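Local coordinates for GDSL-like protein (Roseburia intestinalis L1-82, PDB 6HFZ) that removes acetyl groups from acetylated mannans as a two-domain esterase whose catalytic domain probably belongs to the SGNH (GDSL-like) hydrolases, at residues Lys22-Ala27 / Tyr60-Lys65; Pro165-Gln170 / Thr207-Lys212. All blocks are in the same frame, centred on the assembly; numbering follows the deposited sequence.

In the fold
From the N terminus the chain lays down edge strand 11-13 and helix 18-28, passes through strand 32-39 and reaches helix 55-66, where contact 1 (22-27 with 60-65) closes a loop with 32 residues in between. Much later, strand 166-168 enters the same mixed sheet, and contact 2 (165-170 with 207-212) closes a second loop of 36 intervening residues, helical in part and without strands. The two loops follow in series, neither enclosing nor crossing the other. Helix 196-215 joins them: W62 of contact 1 lies against T207 and L210, its NE1 makes a probable hydrogen bond to the D211 carboxylate, and M24 also packs on L210.

Contact 1: residues Lys22-Ala27 / Tyr60-Lys65; sequences KVMDRA and YEWWKK
V23 and M24 of helix 18-28 meet the outer end of the W63 indole, which reaches across from helix 55-66. The axes of the two short segments stay 11.8 Å apart and diverge by 51°, a wide separation bridged mainly by the two indoles and M24, without any hydrogen bond. The tight part is apolar. V23 CG1 lies 3.8 Å from W63 CH2, and M24 CG sits 3.9 Å from that same carbon; both approach the ring obliquely, and their side chains cross the indole at about a right angle. With CG anti to its carbonyl carbon (chi1 -65°) and the chain extended beyond, M24 runs past W63 CH2 and carries its methyl CE to 3.8 Å from W62 CH2. Within helix 55-66 the neighbouring tryptophans brace each other: W62 points its edge at W63, with CZ3 3.8 Å above the centre of the W63 ring. Cutting W63 back to an alanine is likely to leave V23 CG1 and M24 CG facing a gap before helix 55-66 and to take away the face under W62 CZ3. Packing is looser at A27, whose CB faces W63 but stays 4.7 Å from its CZ3. The solvent side belongs to K22 and D25 on one helix and K64 and K65 on the other, none of which joins the contact. Beneath the helix pair, W63 touches I35 of strand 32-39 and meets F102 of strand 102-106 edge-to-face, while helix 196-215 offers L210 to both M24 and W62.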
ATOM      1  N   LYS A  22     -21.429   5.519  12.616  1.00 30.66           N
ATOM      2  CA  LYS A  22     -21.007   5.865  13.980  1.00 29.87           C
ATOM      3  C   LYS A  22     -19.986   7.005  13.943  1.00 28.40           C
ATOM      4  O   LYS A  22     -20.027   7.920  14.751  1.00 27.65           O
ATOM      5  CB  LYS A  22     -20.435   4.648  14.700  1.00 35.51           C
ATOM      6  CG  LYS A  22     -21.452   3.774  15.419  1.00 42.74           C
ATOM      7  CD  LYS A  22     -20.831   2.779  16.424  1.00 52.38           C
ATOM      8  CE  LYS A  22     -19.612   3.303  17.170  1.00 60.54           C
ATOM      9  NZ  LYS A  22     -19.173   2.401  18.265  1.00 67.89           N
ATOM     10  N   VAL A  23     -19.074   7.010  12.963  1.00 26.82           N
ATOM     11  CA  VAL A  23     -18.098   8.081  12.864  1.00 27.01           C
ATOM     12  C   VAL A  23     -18.789   9.414  12.565  1.00 28.57           C
ATOM     13  O   VAL A  23     -18.456  10.445  13.169  1.00 26.23           O
ATOM     14  CB  VAL A  23     -17.012   7.773  11.812  1.00 28.59           C
ATOM     15  CG1 VAL A  23     -16.097   8.969  11.609  1.00 28.02           C
ATOM     16  CG2 VAL A  23     -16.230   6.530  12.219  1.00 29.11           C
HETATM   17  N   MSE A  24     -19.732   9.395  11.617  1.00 28.05           N
HETATM   18  CA  MSE A  24     -20.479  10.596  11.278  1.00 28.69           C
HETATM   19  C   MSE A  24     -21.203  11.149  12.514  1.00 30.33           C
HETATM   20  O   MSE A  24     -21.266  12.364  12.677  1.00 30.41           O
HETATM   21  CB  MSE A  24     -21.423  10.356  10.114  1.00 31.82           C
HETATM   22  CG  MSE A  24     -20.521  10.059   8.930  1.00 31.88           C
HETATM   23 SE   MSE A  24     -21.623   9.915   7.274  1.00 31.98          SE
HETATM   24  CE  MSE A  24     -20.167   9.525   5.974  1.00 33.70           C
ATOM     25  N   ASP A  25     -21.726  10.250  13.350  1.00 30.43           N
ATOM     26  CA  ASP A  25     -22.467  10.639  14.546  1.00 33.99           C
ATOM     27  C   ASP A  25     -21.520  11.295  15.543  1.00 33.99           C
ATOM     28  O   ASP A  25     -21.903  12.232  16.207  1.00 32.34           O
ATOM     29  CB  ASP A  25     -23.177   9.457  15.213  1.00 33.38           C
ATOM     30  CG  ASP A  25     -24.437   9.019  14.491  1.00 37.22           C
ATOM     31  OD1 ASP A  25     -25.005   9.849  13.767  1.00 39.35           O
ATOM     32  OD2 ASP A  25     -24.823   7.855  14.638  1.00 48.43           O
ATOM     33  N   ARG A  26     -20.284  10.779  15.642  1.00 30.90           N
ATOM     34  CA  ARG A  26     -19.271  11.377  16.478  1.00 29.37           C
ATOM     35  C   ARG A  26     -18.909  12.762  15.949  1.00 31.96           C
ATOM     36  O   ARG A  26     -18.701  13.701  16.732  1.00 32.73           O
ATOM     37  CB  ARG A  26     -18.058  10.437  16.557  1.00 27.62           C
ATOM     38  CG  ARG A  26     -18.326   9.252  17.480  1.00 29.00           C
ATOM     39  CD  ARG A  26     -17.303   8.127  17.390  1.00 30.73           C
ATOM     40  NE  ARG A  26     -15.958   8.547  17.768  1.00 32.98           N
ATOM     41  CZ  ARG A  26     -14.831   7.889  17.466  1.00 34.74           C
ATOM     42  NH1 ARG A  26     -14.879   6.804  16.719  1.00 35.08           N
ATOM     43  NH2 ARG A  26     -13.660   8.335  17.896  1.00 32.96           N
ATOM     44  N   ALA A  27     -18.807  12.894  14.621  1.00 29.20           N
ATOM     45  CA  ALA A  27     -18.453  14.191  13.974  1.00 27.98           C
ATOM     46  C   ALA A  27     -19.557  15.214  14.249  1.00 28.25           C
ATOM     47  O   ALA A  27     -19.294  16.388  14.525  1.00 31.82           O
ATOM     48  CB  ALA A  27     -18.296  13.993  12.487  1.00 29.13           C
ATOM     49  N   TYR A  60     -10.632  14.751   2.894  1.00 23.31           N
ATOM     50  CA  TYR A  60     -10.398  15.332   4.228  1.00 24.80           C
ATOM     51  C   TYR A  60     -11.216  16.633   4.336  1.00 26.41           C
ATOM     52  O   TYR A  60     -11.904  16.887   5.342  1.00 25.65           O
ATOM     53  CB  TYR A  60      -8.894  15.498   4.464  1.00 25.28           C
ATOM     54  CG  TYR A  60      -8.522  16.299   5.685  1.00 25.40           C
ATOM     55  CD1 TYR A  60      -8.754  15.821   6.963  1.00 28.85           C
ATOM     56  CD2 TYR A  60      -7.936  17.534   5.535  1.00 29.25           C
ATOM     57  CE1 TYR A  60      -8.402  16.564   8.085  1.00 29.41           C
ATOM     58  CE2 TYR A  60      -7.588  18.294   6.643  1.00 32.26           C
ATOM     59  CZ  TYR A  60      -7.818  17.803   7.907  1.00 31.89           C
ATOM     60  OH  TYR A  60      -7.450  18.583   8.971  1.00 42.08           O
ATOM     61  N   GLU A  61     -11.167  17.446   3.276  1.00 25.00           N
ATOM     62  CA  GLU A  61     -11.914  18.717   3.243  1.00 27.41           C
ATOM     63  C   GLU A  61     -13.422  18.436   3.316  1.00 31.13           C
ATOM     64  O   GLU A  61     -14.149  19.225   3.951  1.00 25.01           O
ATOM     65  CB  GLU A  61     -11.506  19.574   2.040  1.00 27.53           C
ATOM     66  CG  GLU A  61     -10.139  20.192   2.234  1.00 31.70           C
ATOM     67  CD  GLU A  61      -9.736  21.297   1.285  1.00 39.58           C
ATOM     68  OE1 GLU A  61      -9.985  21.153   0.081  1.00 46.41           O
ATOM     69  OE2 GLU A  61      -9.134  22.290   1.752  1.00 47.39           O
ATOM     70  N   TRP A  62     -13.906  17.353   2.677  1.00 24.77           N
ATOM     71  CA  TRP A  62     -15.305  16.942   2.823  1.00 25.95           C
ATOM     72  C   TRP A  62     -15.706  16.783   4.293  1.00 26.74           C
ATOM     73  O   TRP A  62     -16.748  17.301   4.671  1.00 28.03           O
ATOM     74  CB  TRP A  62     -15.673  15.687   2.012  1.00 25.57           C
ATOM     75  CG  TRP A  62     -17.114  15.291   2.095  1.00 25.03           C
ATOM     76  CD1 TRP A  62     -18.115  15.665   1.246  1.00 23.97           C
ATOM     77  CD2 TRP A  62     -17.724  14.450   3.090  1.00 25.35           C
ATOM     78  NE1 TRP A  62     -19.302  15.124   1.657  1.00 24.98           N
ATOM     79  CE2 TRP A  62     -19.101  14.399   2.806  1.00 23.92           C
ATOM     80  CE3 TRP A  62     -17.258  13.785   4.225  1.00 24.64           C
ATOM     81  CZ2 TRP A  62     -19.982  13.640   3.561  1.00 25.60           C
ATOM     82  CZ3 TRP A  62     -18.135  13.049   4.979  1.00 27.28           C
ATOM     83  CH2 TRP A  62     -19.495  13.002   4.669  1.00 27.13           C
ATOM     84  N   TRP A  63     -14.933  16.030   5.090  1.00 25.64           N
ATOM     85  CA  TRP A  63     -15.239  15.842   6.512  1.00 25.83           C
ATOM     86  C   TRP A  63     -15.331  17.214   7.217  1.00 27.20           C
ATOM     87  O   TRP A  63     -16.329  17.499   7.897  1.00 28.39           O
ATOM     88  CB  TRP A  63     -14.213  14.908   7.173  1.00 28.39           C
ATOM     89  CG  TRP A  63     -14.374  13.464   6.797  1.00 24.59           C
ATOM     90  CD1 TRP A  63     -13.716  12.768   5.813  1.00 26.89           C
ATOM     91  CD2 TRP A  63     -15.273  12.532   7.398  1.00 25.42           C
ATOM     92  NE1 TRP A  63     -14.156  11.469   5.771  1.00 23.71           N
ATOM     93  CE2 TRP A  63     -15.097  11.294   6.741  1.00 24.75           C
ATOM     94  CE3 TRP A  63     -16.187  12.624   8.448  1.00 26.98           C
ATOM     95  CZ2 TRP A  63     -15.829  10.164   7.095  1.00 27.17           C
ATOM     96  CZ3 TRP A  63     -16.919  11.514   8.786  1.00 30.73           C
ATOM     97  CH2 TRP A  63     -16.737  10.299   8.124  1.00 29.66           C
ATOM     98  N   LYS A  64     -14.298  18.036   7.062  1.00 27.49           N
ATOM     99  CA  LYS A  64     -14.246  19.390   7.696  1.00 29.42           C
ATOM    100  C   LYS A  64     -15.504  20.211   7.358  1.00 32.57           C
ATOM    101  O   LYS A  64     -16.110  20.806   8.250  1.00 30.18           O
ATOM    102  CB  LYS A  64     -13.007  20.156   7.249  1.00 30.10           C
ATOM    103  CG  LYS A  64     -11.700  19.616   7.793  1.00 34.11           C
ATOM    104  CD  LYS A  64     -10.521  20.425   7.350  1.00 37.60           C
ATOM    105  CE  LYS A  64     -10.520  21.822   7.928  1.00 42.63           C
ATOM    106  NZ  LYS A  64      -9.373  22.596   7.406  1.00 49.77           N
ATOM    107  N   LYS A  65     -15.898  20.228   6.076  1.00 31.86           N
ATOM    108  CA  LYS A  65     -16.993  21.087   5.588  1.00 32.17           C
ATOM    109  C   LYS A  65     -18.358  20.535   6.014  1.00 33.42           C
ATOM    110  O   LYS A  65     -19.299  21.285   6.331  1.00 31.79           O
ATOM    111  CB  LYS A  65     -16.954  21.227   4.061  1.00 40.71           C
ATOM    112  CG  LYS A  65     -17.942  22.243   3.503  1.00 52.68           C
ATOM    113  CD  LYS A  65     -17.698  23.682   3.999  1.00 59.82           C
ATOM    114  CE  LYS A  65     -18.882  24.620   3.820  1.00 63.30           C
ATOM    115  NZ  LYS A  65     -19.253  24.783   2.394  1.00 65.24           N
TER

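Contact 2: residues Pro165-Gln170 / Thr207-Lys212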
ATOM      1  N   PRO A 165     -17.856  -1.224   2.571  1.00 20.67           N
ATOM      2  CA  PRO A 165     -18.181  -0.293   1.489  1.00 20.96           C
ATOM      3  C   PRO A 165     -16.992  -0.126   0.543  1.00 22.30           C
ATOM      4  O   PRO A 165     -15.847  -0.135   1.000  1.00 19.00           O
ATOM      5  CB  PRO A 165     -18.541   1.016   2.189  1.00 24.23           C
ATOM      6  CG  PRO A 165     -17.999   0.895   3.600  1.00 26.25           C
ATOM      7  CD  PRO A 165     -17.867  -0.591   3.891  1.00 22.65           C
ATOM      8  N   ALA A 166     -17.285   0.037  -0.764  1.00 20.07           N
ATOM      9  CA  ALA A 166     -16.238   0.152  -1.761  1.00 20.28           C
ATOM     10  C   ALA A 166     -16.728   1.046  -2.897  1.00 21.99           C
ATOM     11  O   ALA A 166     -17.899   0.883  -3.347  1.00 23.17           O
ATOM     12  CB  ALA A 166     -15.905  -1.190  -2.311  1.00 20.50           C
ATOM     13  N   VAL A 167     -15.837   1.901  -3.394  1.00 19.21           N
ATOM     14  CA  VAL A 167     -16.154   2.703  -4.541  1.00 20.14           C
ATOM     15  C   VAL A 167     -15.093   2.505  -5.630  1.00 20.30           C
ATOM     16  O   VAL A 167     -13.893   2.263  -5.315  1.00 21.48           O
ATOM     17  CB  VAL A 167     -16.348   4.186  -4.179  1.00 23.10           C
ATOM     18  CG1 VAL A 167     -17.556   4.374  -3.270  1.00 24.53           C
ATOM     19  CG2 VAL A 167     -15.113   4.815  -3.567  1.00 26.12           C
ATOM     20  N   SER A 168     -15.508   2.720  -6.888  1.00 17.32           N
ATOM     21  CA  SER A 168     -14.682   2.376  -8.054  1.00 18.66           C
ATOM     22  C   SER A 168     -14.666   3.466  -9.112  1.00 18.38           C
ATOM     23  O   SER A 168     -15.714   3.977  -9.483  1.00 19.75           O
ATOM     24  CB  SER A 168     -15.139   1.075  -8.653  1.00 21.06           C
ATOM     25  OG  SER A 168     -14.434   0.782  -9.846  1.00 19.62           O
HETATM   26  N   MSE A 169     -13.467   3.723  -9.677  1.00 17.25           N
HETATM   27  CA  MSE A 169     -13.292   4.569 -10.856  1.00 17.65           C
HETATM   28  C   MSE A 169     -13.437   3.779 -12.157  1.00 17.78           C
HETATM   29  O   MSE A 169     -13.643   4.353 -13.230  1.00 18.37           O
HETATM   30  CB  MSE A 169     -11.936   5.285 -10.830  1.00 16.79           C
HETATM   31  CG  MSE A 169     -11.613   5.864  -9.441  1.00 19.17           C
HETATM   32 SE   MSE A 169     -13.047   7.070  -8.815  1.00 21.95          SE
HETATM   33  CE  MSE A 169     -13.145   6.355  -7.008  1.00 22.57           C
ATOM     34  N   GLN A 170     -13.352   2.448 -12.060  1.00 17.50           N
ATOM     35  CA  GLN A 170     -13.430   1.586 -13.240  1.00 17.55           C
ATOM     36  C   GLN A 170     -14.828   1.650 -13.873  1.00 20.05           C
ATOM     37  O   GLN A 170     -14.955   1.470 -15.092  1.00 19.50           O
ATOM     38  CB  GLN A 170     -13.057   0.157 -12.849  1.00 18.19           C
ATOM     39  CG  GLN A 170     -12.887  -0.856 -13.971  1.00 17.27           C
ATOM     40  CD  GLN A 170     -12.413  -2.220 -13.518  1.00 19.15           C
ATOM     41  OE1 GLN A 170     -13.077  -2.867 -12.712  1.00 19.08           O
ATOM     42  NE2 GLN A 170     -11.315  -2.728 -14.087  1.00 18.58           N
ATOM     43  N   THR A 207     -16.950  11.277  -2.478  1.00 21.87           N
ATOM     44  CA  THR A 207     -17.814  12.177  -1.655  1.00 22.28           C
ATOM     45  C   THR A 207     -19.307  11.957  -2.009  1.00 25.55           C
ATOM     46  O   THR A 207     -20.165  12.122  -1.148  1.00 23.09           O
ATOM     47  CB  THR A 207     -17.331  13.629  -1.693  1.00 22.73           C
ATOM     48  OG1 THR A 207     -17.425  14.133  -3.018  1.00 23.10           O
ATOM     49  CG2 THR A 207     -15.906  13.823  -1.219  1.00 25.16           C
ATOM     50  N   TYR A 208     -19.626  11.608  -3.270  1.00 23.83           N
ATOM     51  CA  TYR A 208     -20.982  11.214  -3.651  1.00 23.18           C
ATOM     52  C   TYR A 208     -21.517  10.149  -2.684  1.00 23.69           C
ATOM     53  O   TYR A 208     -22.642  10.238  -2.132  1.00 24.17           O
ATOM     54  CB  TYR A 208     -21.013  10.663  -5.077  1.00 23.10           C
ATOM     55  CG  TYR A 208     -22.379  10.182  -5.462  1.00 25.83           C
ATOM     56  CD1 TYR A 208     -23.292  11.097  -5.962  1.00 31.00           C
ATOM     57  CD2 TYR A 208     -22.779   8.862  -5.333  1.00 30.69           C
ATOM     58  CE1 TYR A 208     -24.571  10.711  -6.307  1.00 32.20           C
ATOM     59  CE2 TYR A 208     -24.061   8.460  -5.684  1.00 31.33           C
ATOM     60  CZ  TYR A 208     -24.959   9.402  -6.153  1.00 33.29           C
ATOM     61  OH  TYR A 208     -26.232   9.101  -6.524  1.00 40.17           O
ATOM     62  N   PHE A 209     -20.680   9.138  -2.419  1.00 22.94           N
ATOM     63  CA  PHE A 209     -21.052   8.034  -1.568  1.00 23.57           C
ATOM     64  C   PHE A 209     -21.138   8.517  -0.115  1.00 24.57           C
ATOM     65  O   PHE A 209     -22.105   8.190   0.567  1.00 24.42           O
ATOM     66  CB  PHE A 209     -20.058   6.874  -1.717  1.00 25.02           C
ATOM     67  CG  PHE A 209     -20.292   5.726  -0.769  1.00 24.86           C
ATOM     68  CD1 PHE A 209     -21.357   4.864  -0.981  1.00 27.93           C
ATOM     69  CD2 PHE A 209     -19.471   5.530   0.324  1.00 28.59           C
ATOM     70  CE1 PHE A 209     -21.600   3.822  -0.100  1.00 30.82           C
ATOM     71  CE2 PHE A 209     -19.705   4.475   1.194  1.00 27.72           C
ATOM     72  CZ  PHE A 209     -20.742   3.607   0.951  1.00 30.76           C
ATOM     73  N   LEU A 210     -20.134   9.293   0.345  1.00 23.88           N
ATOM     74  CA  LEU A 210     -20.108   9.736   1.764  1.00 22.89           C
ATOM     75  C   LEU A 210     -21.397  10.546   2.014  1.00 24.15           C
ATOM     76  O   LEU A 210     -22.077  10.373   3.004  1.00 23.53           O
ATOM     77  CB  LEU A 210     -18.846  10.551   2.062  1.00 23.26           C
ATOM     78  CG  LEU A 210     -17.556   9.740   2.082  1.00 25.28           C
ATOM     79  CD1 LEU A 210     -16.379  10.601   2.429  1.00 24.68           C
ATOM     80  CD2 LEU A 210     -17.689   8.572   3.045  1.00 26.27           C
ATOM     81  N   ASP A 211     -21.776  11.367   1.030  1.00 24.95           N
ATOM     82  CA  ASP A 211     -23.016  12.208   1.191  1.00 25.50           C
ATOM     83  C   ASP A 211     -24.261  11.309   1.269  1.00 26.81           C
ATOM     84  O   ASP A 211     -25.193  11.577   2.035  1.00 28.34           O
ATOM     85  CB  ASP A 211     -23.090  13.261   0.079  1.00 27.33           C
ATOM     86  CG  ASP A 211     -22.359  14.545   0.431  1.00 30.84           C
ATOM     87  OD1 ASP A 211     -22.438  14.972   1.604  1.00 39.58           O
ATOM     88  OD2 ASP A 211     -21.727  15.111  -0.441  1.00 36.68           O
ATOM     89  N   LYS A 212     -24.326  10.259   0.448  1.00 24.23           N
ATOM     90  CA  LYS A 212     -25.435   9.335   0.454  1.00 27.83           C
ATOM     91  C   LYS A 212     -25.527   8.644   1.824  1.00 32.64           C
ATOM     92  O   LYS A 212     -26.619   8.474   2.402  1.00 31.55           O
ATOM     93  CB  LYS A 212     -25.324   8.313  -0.682  1.00 30.74           C
ATOM     94  CG  LYS A 212     -26.395   7.233  -0.631  1.00 36.84           C
ATOM     95  CD  LYS A 212     -26.156   6.060  -1.526  1.00 41.87           C
ATOM     96  CE  LYS A 212     -26.276   6.448  -2.976  1.00 45.48           C
ATOM     97  NZ  LYS A 212     -27.685   6.707  -3.337  1.00 51.88           N
TER
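S168 OG is gripped twice at the end of the strand that brings P165 and V167 to F209: it accepts the backbone N-H of Q170 at 3.0 Å from N, a bent bond of 136°, and it is also hydrogen-bonded to Q152 OE1. The first bond makes an ST turn just where strand 166-168 ends. That strand belongs to the central sheet of the three-layer alpha/beta/alpha fold of SGNH hydrolases; its backbone pairs in parallel with strand 136-141 through P165 and V167, and antiparallel with the edge strand 11-13 through A166. Side chains alternate along it, so P165 and V167 point toward helix 196-215 while A166 points away. The contact itself is wholly apolar and buried, and a single aromatic side chain carries the helix side. F209 holds CG anti to its backbone N (chi1 174°), which sends the ring from the helix toward the strand. V167 comes to the root of this side chain: CG1 is 3.9 Å from F209 CB, and about as close to CG, with the two side chains passing at a slant. F209 also touches I11 of the edge strand, so one phenylalanine spans two neighbouring strands. On the same helix the polar groups are engaged elsewhere: K212 NZ forms a salt bridge with E8 OE2, an oxygen that Y208 OH also hydrogen-bonds. At the far end of the ring P165 comes in obliquely, its CB 3.8 Å from F209 CE2 and 3.6 Å from F209 CZ.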